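Exopolysaccharide biosynthesis protein (Pantoea stewartii subsp. stewartii DC283, PDB 6TGF) modifies the glycan of the bacterial biofilm, probably as a hydrolase, and has a bacteriophage tailspike-like parallel beta-helix fold. Local coordinates at residues V543-P553 and R656-A667; N586-H594 and S605-V614. One frame throughout, in Å; residues are numbered along the deposited sequence.

Contact 1 of 2, residues V543-P553 and R656-A667; sequences VWYELANLYSP and RCARVDAKMAKA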
loop_
_atom_site.group_PDB
_atom_site.type_symbol
_atom_site.label_atom_id
_atom_site.label_comp_id
_atom_site.label_asym_id
_atom_site.label_seq_id
_atom_site.Cartn_x
_atom_site.Cartn_y
_atom_site.Cartn_z
ATOM N N VAL B 543 31.212 -33.487 27.224
ATOM C CA VAL B 543 29.935 -33.993 26.634
ATOM C C VAL B 543 30.047 -33.959 25.106
ATOM O O VAL B 543 30.523 -32.941 24.568
ATOM C CB VAL B 543 28.725 -33.175 27.126
ATOM C CG1 VAL B 543 27.413 -33.700 26.560
ATOM C CG2 VAL B 543 28.659 -33.123 28.645
ATOM N N TRP B 544 29.614 -35.037 24.446
ATOM C CA TRP B 544 29.572 -35.172 22.966
ATOM C C TRP B 544 28.310 -34.492 22.421
ATOM O O TRP B 544 27.216 -34.774 22.946
ATOM C CB TRP B 544 29.631 -36.647 22.547
ATOM C CG TRP B 544 31.014 -37.219 22.518
ATOM C CD1 TRP B 544 31.564 -38.100 23.403
ATOM C CD2 TRP B 544 32.033 -36.943 21.540
ATOM N NE1 TRP B 544 32.851 -38.393 23.043
ATOM C CE2 TRP B 544 33.167 -37.700 21.905
ATOM C CE3 TRP B 544 32.097 -36.138 20.398
ATOM C CZ2 TRP B 544 34.347 -37.670 21.165
ATOM C CZ3 TRP B 544 33.265 -36.109 19.668
ATOM C CH2 TRP B 544 34.374 -36.865 20.049
ATOM N N TYR B 545 28.474 -33.632 21.412
ATOM C CA TYR B 545 27.382 -33.001 20.624
ATOM C C TYR B 545 27.573 -33.336 19.141
ATOM O O TYR B 545 28.735 -33.390 18.692
ATOM C CB TYR B 545 27.377 -31.480 20.803
ATOM C CG TYR B 545 26.761 -30.980 22.086
ATOM C CD1 TYR B 545 25.412 -30.678 22.162
ATOM C CD2 TYR B 545 27.529 -30.787 23.221
ATOM C CE1 TYR B 545 24.839 -30.209 23.333
ATOM C CE2 TYR B 545 26.973 -30.320 24.401
ATOM C CZ TYR B 545 25.623 -30.029 24.459
ATOM O OH TYR B 545 25.070 -29.568 25.619
ATOM N N GLU B 546 26.473 -33.562 18.417
ATOM C CA GLU B 546 26.431 -33.485 16.933
ATOM C C GLU B 546 26.107 -32.035 16.562
ATOM O O GLU B 546 24.999 -31.576 16.900
ATOM C CB GLU B 546 25.400 -34.447 16.340
ATOM C CG GLU B 546 25.463 -34.530 14.823
ATOM C CD GLU B 546 24.464 -35.473 14.173
ATOM O OE1 GLU B 546 23.815 -36.249 14.903
ATOM O OE2 GLU B 546 24.336 -35.426 12.933
ATOM N N LEU B 547 27.050 -31.334 15.927
ATOM C CA LEU B 547 26.874 -29.921 15.499
ATOM C C LEU B 547 25.841 -29.874 14.370
ATOM O O LEU B 547 24.753 -29.309 14.591
ATOM C CB LEU B 547 28.219 -29.337 15.051
ATOM C CG LEU B 547 29.249 -29.101 16.157
ATOM C CD1 LEU B 547 30.480 -28.407 15.599
ATOM C CD2 LEU B 547 28.664 -28.288 17.304
ATOM N N ALA B 548 26.158 -30.473 13.219
ATOM C CA ALA B 548 25.312 -30.429 12.004
ATOM C C ALA B 548 25.760 -31.488 10.993
ATOM O O ALA B 548 26.846 -32.071 11.175
ATOM C CB ALA B 548 25.381 -29.048 11.399
ATOM N N ASN B 549 24.925 -31.722 9.976
ATOM C CA ASN B 549 25.306 -32.393 8.707
ATOM C C ASN B 549 25.605 -31.305 7.671
ATOM O O ASN B 549 24.690 -30.515 7.370
ATOM C CB ASN B 549 24.221 -33.346 8.198
ATOM C CG ASN B 549 24.559 -33.935 6.845
ATOM O OD1 ASN B 549 25.513 -34.700 6.717
ATOM N ND2 ASN B 549 23.790 -33.580 5.828
ATOM N N LEU B 550 26.841 -31.259 7.170
ATOM C CA LEU B 550 27.282 -30.318 6.106
ATOM C C LEU B 550 27.036 -30.964 4.738
ATOM O O LEU B 550 27.618 -32.037 4.484
ATOM C CB LEU B 550 28.768 -29.995 6.293
ATOM C CG LEU B 550 29.157 -29.354 7.625
ATOM C CD1 LEU B 550 30.670 -29.279 7.755
ATOM C CD2 LEU B 550 28.540 -27.972 7.774
ATOM N N TYR B 551 26.204 -30.337 3.899
ATOM C CA TYR B 551 25.987 -30.730 2.482
ATOM C C TYR B 551 26.906 -29.898 1.582
ATOM O O TYR B 551 26.663 -28.684 1.428
ATOM C CB TYR B 551 24.526 -30.556 2.060
ATOM C CG TYR B 551 24.236 -31.072 0.675
ATOM C CD1 TYR B 551 24.409 -30.269 -0.439
ATOM C CD2 TYR B 551 23.822 -32.378 0.470
ATOM C CE1 TYR B 551 24.162 -30.741 -1.718
ATOM C CE2 TYR B 551 23.567 -32.865 -0.801
ATOM C CZ TYR B 551 23.740 -32.045 -1.901
ATOM O OH TYR B 551 23.487 -32.521 -3.155
ATOM N N SER B 552 27.923 -30.546 1.005
ATOM C CA SER B 552 28.909 -29.949 0.066
ATOM C C SER B 552 28.528 -30.329 -1.364
ATOM O O SER B 552 28.719 -31.475 -1.764
ATOM C CB SER B 552 30.309 -30.394 0.409
ATOM O OG SER B 552 30.467 -30.539 1.813
ATOM N N PRO B 553 27.954 -29.403 -2.169
ATOM C CA PRO B 553 27.482 -29.744 -3.513
ATOM C C PRO B 553 28.578 -30.058 -4.545
ATOM O O PRO B 553 28.263 -30.728 -5.510
ATOM C CB PRO B 553 26.702 -28.493 -3.953
ATOM C CG PRO B 553 27.305 -27.368 -3.142
ATOM C CD PRO B 553 27.688 -27.999 -1.820
ATOM N N ARG B 656 20.589 -26.801 -6.120
ATOM C CA ARG B 656 21.219 -27.847 -5.268
ATOM C C ARG B 656 22.438 -27.226 -4.570
ATOM O O ARG B 656 23.582 -27.542 -4.962
ATOM C CB ARG B 656 21.573 -29.066 -6.127
ATOM C CG ARG B 656 21.890 -30.323 -5.331
ATOM C CD ARG B 656 22.300 -31.483 -6.223
ATOM N NE ARG B 656 23.517 -31.198 -6.974
ATOM C CZ ARG B 656 24.756 -31.252 -6.485
ATOM N NH1 ARG B 656 24.971 -31.582 -5.222
ATOM N NH2 ARG B 656 25.785 -30.971 -7.265
ATOM N N CYS B 657 22.186 -26.372 -3.571
ATOM C CA CYS B 657 23.178 -25.468 -2.926
ATOM C C CYS B 657 23.746 -26.093 -1.646
ATOM O O CYS B 657 23.362 -27.227 -1.307
ATOM C CB CYS B 657 22.543 -24.124 -2.593
ATOM S SG CYS B 657 21.119 -24.251 -1.478
ATOM N N ALA B 658 24.644 -25.362 -0.977
ATOM C CA ALA B 658 25.226 -25.703 0.342
ATOM C C ALA B 658 24.126 -25.694 1.409
ATOM O O ALA B 658 23.163 -24.912 1.267
ATOM C CB ALA B 658 26.324 -24.727 0.679
ATOM N N ARG B 659 24.274 -26.535 2.435
ATOM C CA ARG B 659 23.349 -26.623 3.595
ATOM C C ARG B 659 24.152 -26.853 4.878
ATOM O O ARG B 659 25.153 -27.592 4.826
ATOM C CB ARG B 659 22.353 -27.773 3.418
ATOM C CG ARG B 659 21.053 -27.384 2.730
ATOM C CD ARG B 659 20.312 -28.588 2.182
ATOM N NE ARG B 659 20.384 -29.759 3.051
ATOM C CZ ARG B 659 20.446 -31.026 2.632
ATOM N NH1 ARG B 659 20.462 -31.317 1.341
ATOM N NH2 ARG B 659 20.504 -32.009 3.514
ATOM N N VAL B 660 23.722 -26.229 5.976
ATOM C CA VAL B 660 24.086 -26.620 7.368
ATOM C C VAL B 660 22.819 -27.183 8.019
ATOM O O VAL B 660 21.990 -26.384 8.495
ATOM C CB VAL B 660 24.681 -25.441 8.163
ATOM C CG1 VAL B 660 24.869 -25.777 9.635
ATOM C CG2 VAL B 660 25.996 -24.969 7.559
ATOM N N ASP B 661 22.658 -28.509 7.987
ATOM C CA ASP B 661 21.546 -29.229 8.661
ATOM C C ASP B 661 21.861 -29.265 10.157
ATOM O O ASP B 661 22.385 -30.291 10.632
ATOM C CB ASP B 661 21.345 -30.633 8.085
ATOM C CG ASP B 661 21.105 -30.656 6.586
ATOM O OD1 ASP B 661 20.677 -29.618 6.043
ATOM O OD2 ASP B 661 21.355 -31.713 5.976
ATOM N N ALA B 662 21.577 -28.161 10.852
ATOM C CA ALA B 662 21.894 -27.952 12.283
ATOM C C ALA B 662 21.147 -28.988 13.130
ATOM O O ALA B 662 19.910 -29.078 13.001
ATOM C CB ALA B 662 21.546 -26.541 12.690
ATOM N N LYS B 663 21.889 -29.754 13.935
ATOM C CA LYS B 663 21.353 -30.714 14.938
ATOM C C LYS B 663 21.600 -30.134 16.334
ATOM O O LYS B 663 20.624 -29.993 17.095
ATOM C CB LYS B 663 22.014 -32.087 14.779
ATOM C CG LYS B 663 22.037 -32.641 13.360
ATOM C CD LYS B 663 20.671 -32.997 12.815
ATOM C CE LYS B 663 20.709 -33.370 11.349
ATOM N NZ LYS B 663 19.346 -33.497 10.783
ATOM N N MET B 664 22.865 -29.820 16.639
ATOM C CA MET B 664 23.298 -29.065 17.846
ATOM C C MET B 664 22.697 -29.721 19.099
ATOM O O MET B 664 22.162 -28.994 19.961
ATOM C CB MET B 664 22.848 -27.603 17.726
ATOM C CG MET B 664 23.969 -26.595 17.864
ATOM S SD MET B 664 25.278 -26.735 16.616
ATOM C CE MET B 664 24.365 -26.354 15.123
ATOM N N ALA B 665 22.798 -31.053 19.188
ATOM C CA ALA B 665 22.137 -31.905 20.204
ATOM C C ALA B 665 23.148 -32.883 20.810
ATOM O O ALA B 665 24.096 -33.267 20.098
ATOM C CB ALA B 665 20.985 -32.643 19.569
ATOM N N LYS B 666 22.940 -33.272 22.073
ATOM C CA LYS B 666 23.764 -34.285 22.789
ATOM C C LYS B 666 23.654 -35.622 22.052
ATOM O O LYS B 666 22.539 -36.173 21.990
ATOM C CB LYS B 666 23.322 -34.425 24.249
ATOM C CG LYS B 666 23.855 -33.345 25.178
ATOM C CD LYS B 666 23.115 -33.240 26.492
ATOM C CE LYS B 666 23.360 -31.922 27.195
ATOM N NZ LYS B 666 22.322 -31.642 28.213
ATOM N N ALA B 667 24.774 -36.107 21.508
ATOM C CA ALA B 667 24.869 -37.362 20.727
ATOM C C ALA B 667 26.327 -37.835 20.689
ATOM O O ALA B 667 27.184 -37.056 20.232
ATOM C CB ALA B 667 24.331 -37.135 19.335
#
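Y551 meets two arginines of 656-667, R659 on the antiparallel partner strand and R656 in the loop before it. The guanidinium of R659 spreads over one ring face at 21° to it, NH1 3.6 Å from Y551 CD2, while R656 comes in at the ring edge and gives NH1 to Y551 OH (2.7 Å). R656 bends at chi3 (62°), which also lets NH2 donate to P553 O at 3.0 Å; it is exposed despite these bonds. R659 in turn grips D661 side-on, NE to OD1 and NH2 to OD2, both on syn lone pairs. N549 ND2 meets OD2 of D661 on its anti side, 3.1 Å away along a nearly straight bond (171°), and the N549 amide is held further by Q628 at OD1 and D626 at ND2. W506 of the second subunit covers this end, cation-pi on R659 and edge-to-face on Y551. Midway the register slips by one at a G1 beta bulge, where M664 and A665 lie opposite E546, and L547 O accepts from K663 N (3.0 Å) and M664 N on the same face of its carbonyl plane. Buried with Y551 and N549 is the face of A548, L550 and V660, L550 CD2 resting 3.9 Å from V660 CG2 with W559 beyond. Past the bulge packing thins toward solvent, where exposed K666 lays CG over the Y545 ring, 4.1 Å from its centroid. K663, also exposed, runs beside E546 with their charged ends apart.

Contact 2 of 2, residues N586-H594 and S605-V614; sequences NTGGRAVIH and SWSAEGSSPV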
loop_
_atom_site.group_PDB
_atom_site.type_symbol
_atom_site.label_atom_id
_atom_site.label_comp_id
_atom_site.label_asym_id
_atom_site.label_seq_id
_atom_site.Cartn_x
_atom_site.Cartn_y
_atom_site.Cartn_z
ATOM N N ASN B 586 43.581 -18.946 31.558
ATOM C CA ASN B 586 43.549 -17.976 30.432
ATOM C C ASN B 586 42.121 -17.446 30.250
ATOM O O ASN B 586 41.169 -18.189 30.567
ATOM C CB ASN B 586 44.071 -18.617 29.141
ATOM C CG ASN B 586 44.820 -17.653 28.245
ATOM O OD1 ASN B 586 44.622 -16.441 28.318
ATOM N ND2 ASN B 586 45.683 -18.183 27.393
ATOM N N THR B 587 41.994 -16.204 29.775
ATOM C CA THR B 587 40.730 -15.612 29.262
ATOM C C THR B 587 40.788 -15.603 27.731
ATOM O O THR B 587 41.879 -15.329 27.182
ATOM C CB THR B 587 40.479 -14.211 29.837
ATOM O OG1 THR B 587 40.513 -14.302 31.261
ATOM C CG2 THR B 587 39.153 -13.627 29.399
ATOM N N GLY B 588 39.659 -15.895 27.079
ATOM C CA GLY B 588 39.562 -16.065 25.617
ATOM C C GLY B 588 39.840 -17.500 25.206
ATOM O O GLY B 588 40.298 -18.284 26.064
ATOM N N GLY B 589 39.577 -17.830 23.939
ATOM C CA GLY B 589 39.807 -19.170 23.368
ATOM C C GLY B 589 38.787 -19.511 22.297
ATOM O O GLY B 589 37.822 -18.738 22.127
ATOM N N ARG B 590 39.002 -20.633 21.605
ATOM C CA ARG B 590 38.134 -21.148 20.512
ATOM C C ARG B 590 38.709 -22.466 19.982
ATOM O O ARG B 590 39.903 -22.732 20.224
ATOM C CB ARG B 590 38.041 -20.136 19.364
ATOM C CG ARG B 590 39.390 -19.642 18.862
ATOM C CD ARG B 590 39.338 -19.077 17.457
ATOM N NE ARG B 590 38.413 -17.959 17.330
ATOM C CZ ARG B 590 38.656 -16.707 17.713
ATOM N NH1 ARG B 590 39.809 -16.380 18.275
ATOM N NH2 ARG B 590 37.730 -15.781 17.537
ATOM N N ALA B 591 37.880 -23.248 19.284
ATOM C CA ALA B 591 38.284 -24.419 18.470
ATOM C C ALA B 591 37.907 -24.152 17.009
ATOM O O ALA B 591 36.760 -23.740 16.764
ATOM C CB ALA B 591 37.632 -25.672 18.997
ATOM N N VAL B 592 38.846 -24.366 16.085
ATOM C CA VAL B 592 38.667 -24.125 14.622
ATOM C C VAL B 592 38.679 -25.481 13.905
ATOM O O VAL B 592 39.756 -26.101 13.839
ATOM C CB VAL B 592 39.753 -23.174 14.082
ATOM C CG1 VAL B 592 39.590 -22.905 12.594
ATOM C CG2 VAL B 592 39.786 -21.866 14.857
ATOM N N ILE B 593 37.520 -25.913 13.396
ATOM C CA ILE B 593 37.317 -27.231 12.723
ATOM C C ILE B 593 37.277 -27.012 11.207
ATOM O O ILE B 593 36.380 -26.283 10.743
ATOM C CB ILE B 593 36.030 -27.912 13.232
ATOM C CG1 ILE B 593 36.067 -28.132 14.746
ATOM C CG2 ILE B 593 35.764 -29.211 12.482
ATOM C CD1 ILE B 593 34.711 -28.364 15.367
ATOM N N HIS B 594 38.205 -27.636 10.475
ATOM C CA HIS B 594 38.272 -27.623 8.990
ATOM C C HIS B 594 37.651 -28.913 8.446
ATOM O O HIS B 594 37.962 -29.990 8.987
ATOM C CB HIS B 594 39.718 -27.437 8.514
ATOM C CG HIS B 594 40.391 -26.249 9.115
ATOM N ND1 HIS B 594 41.249 -26.353 10.192
ATOM C CD2 HIS B 594 40.331 -24.938 8.802
ATOM C CE1 HIS B 594 41.693 -25.155 10.512
ATOM N NE2 HIS B 594 41.144 -24.269 9.674
ATOM N N SER B 605 40.084 -31.833 10.160
ATOM C CA SER B 605 41.290 -31.461 10.944
ATOM C C SER B 605 40.967 -30.186 11.729
ATOM O O SER B 605 40.312 -29.299 11.143
ATOM C CB SER B 605 42.491 -31.275 10.049
ATOM O OG SER B 605 43.563 -30.664 10.751
ATOM N N TRP B 606 41.378 -30.101 12.998
ATOM C CA TRP B 606 40.961 -28.998 13.906
ATOM C C TRP B 606 42.131 -28.504 14.767
ATOM O O TRP B 606 42.936 -29.337 15.224
ATOM C CB TRP B 606 39.759 -29.429 14.756
ATOM C CG TRP B 606 40.067 -30.409 15.847
ATOM C CD1 TRP B 606 40.239 -31.757 15.722
ATOM C CD2 TRP B 606 40.209 -30.116 17.248
ATOM N NE1 TRP B 606 40.486 -32.320 16.946
ATOM C CE2 TRP B 606 40.473 -31.338 17.901
ATOM C CE3 TRP B 606 40.144 -28.943 18.012
ATOM C CZ2 TRP B 606 40.675 -31.416 19.278
ATOM C CZ3 TRP B 606 40.343 -29.021 19.373
ATOM C CH2 TRP B 606 40.605 -30.242 19.996
ATOM N N SER B 607 42.194 -27.182 14.960
ATOM C CA SER B 607 43.140 -26.454 15.845
ATOM C C SER B 607 42.349 -25.773 16.967
ATOM O O SER B 607 41.106 -25.837 16.928
ATOM C CB SER B 607 43.944 -25.456 15.053
ATOM O OG SER B 607 43.099 -24.658 14.238
ATOM N N ALA B 608 43.040 -25.141 17.921
ATOM C CA ALA B 608 42.432 -24.465 19.092
ATOM C C ALA B 608 43.206 -23.191 19.449
ATOM O O ALA B 608 44.317 -22.989 18.920
ATOM C CB ALA B 608 42.382 -25.417 20.260
ATOM N N GLU B 609 42.612 -22.360 20.311
ATOM C CA GLU B 609 43.237 -21.150 20.908
ATOM C C GLU B 609 42.874 -21.081 22.395
ATOM O O GLU B 609 41.803 -21.604 22.767
ATOM C CB GLU B 609 42.771 -19.880 20.196
ATOM C CG GLU B 609 43.459 -19.627 18.868
ATOM C CD GLU B 609 43.079 -18.314 18.205
ATOM O OE1 GLU B 609 42.522 -17.440 18.898
ATOM O OE2 GLU B 609 43.335 -18.169 16.994
ATOM N N GLY B 610 43.740 -20.457 23.200
ATOM C CA GLY B 610 43.532 -20.209 24.642
ATOM C C GLY B 610 42.994 -21.434 25.362
ATOM O O GLY B 610 43.536 -22.533 25.144
ATOM N N SER B 611 41.963 -21.251 26.191
ATOM C CA SER B 611 41.281 -22.326 26.957
ATOM C C SER B 611 40.205 -22.970 26.074
ATOM O O SER B 611 39.030 -22.574 26.180
ATOM C CB SER B 611 40.715 -21.786 28.248
ATOM O OG SER B 611 40.114 -22.818 29.014
ATOM N N SER B 612 40.606 -23.928 25.231
ATOM C CA SER B 612 39.775 -24.555 24.167
ATOM C C SER B 612 38.434 -25.018 24.734
ATOM O O SER B 612 38.390 -25.621 25.802
ATOM C CB SER B 612 40.504 -25.702 23.518
ATOM O OG SER B 612 39.730 -26.263 22.469
ATOM N N PRO B 613 37.304 -24.750 24.038
ATOM C CA PRO B 613 36.010 -25.316 24.420
ATOM C C PRO B 613 35.821 -26.768 23.949
ATOM O O PRO B 613 34.871 -27.390 24.389
ATOM C CB PRO B 613 35.012 -24.378 23.725
ATOM C CG PRO B 613 35.738 -23.928 22.474
ATOM C CD PRO B 613 37.202 -23.870 22.861
ATOM N N VAL B 614 36.718 -27.265 23.086
ATOM C CA VAL B 614 36.637 -28.612 22.443
ATOM C C VAL B 614 37.881 -29.427 22.825
ATOM O O VAL B 614 38.990 -28.862 22.795
ATOM C CB VAL B 614 36.493 -28.480 20.913
ATOM C CG1 VAL B 614 36.545 -29.827 20.205
ATOM C CG2 VAL B 614 35.224 -27.731 20.536
HETATM O O HOH W 1 40.813 -21.221 31.882
HETATM O O HOH W 2 43.565 -28.173 11.553
#
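R590 and E609 run side by side on one face of the antiparallel hairpin 589-597/602-610, and NH1 of R590 forms a salt bridge to OE1 of E609 (3.0 Å). The carboxylate oxygen lies in the guanidinium plane but is approached from above its own plane, the two groups turned 78° apart. With CG of R590 between its backbone N and carbonyl carbon (chi1 51°), it packs against E609 CB at 3.6 Å. Beneath the other face V614, which opens strand 614-620 after the turn, brings CG2 to A591 CB (3.5 Å) and lays CG1 over one face of the W606 indole, while I593 CG1 leans on W606 CB (3.9 Å). Backbone bonds keep the strands in step, among them V592 N to S607 O (2.8 Å); at the open end G589 and G610 pair, their backbone angles favouring glycine. A water lies 2.6 Å from S605 OG and 3.2 Å from H594 ND1. Further out, A608 and E609 continue the sheet into the second subunit. R590 NH2 is held by E562 of its own chain and, mainly, E560 of the second subunit. The network thus crosses the subunit interface, and three carboxylates around one buried guanidinium probably balance its charge.

From the N-terminal part, through the parallel beta-helix and past strand 534-537, the chain reaches strand 543-551, whose partner, 659-664, comes only about a hundred residues later. Contact 1 therefore closes a long, strand-rich loop. Contact 2 is nested within it and closes a short hairpin, with 10 residues between its segments. The pairings belong to different antiparallel sheets: contact 1 at the margin of that with 626-633 and 614-620, contact 2 at the chain's own edge of that with 558-564 and 637-646, which the second subunit extends. The sheets face each other, as in a beta-sandwich, and L547 CD1 and I593 CD1 touch at 4.2 Å between them. The contact centres are about 19 Å apart, and both meet the second subunit.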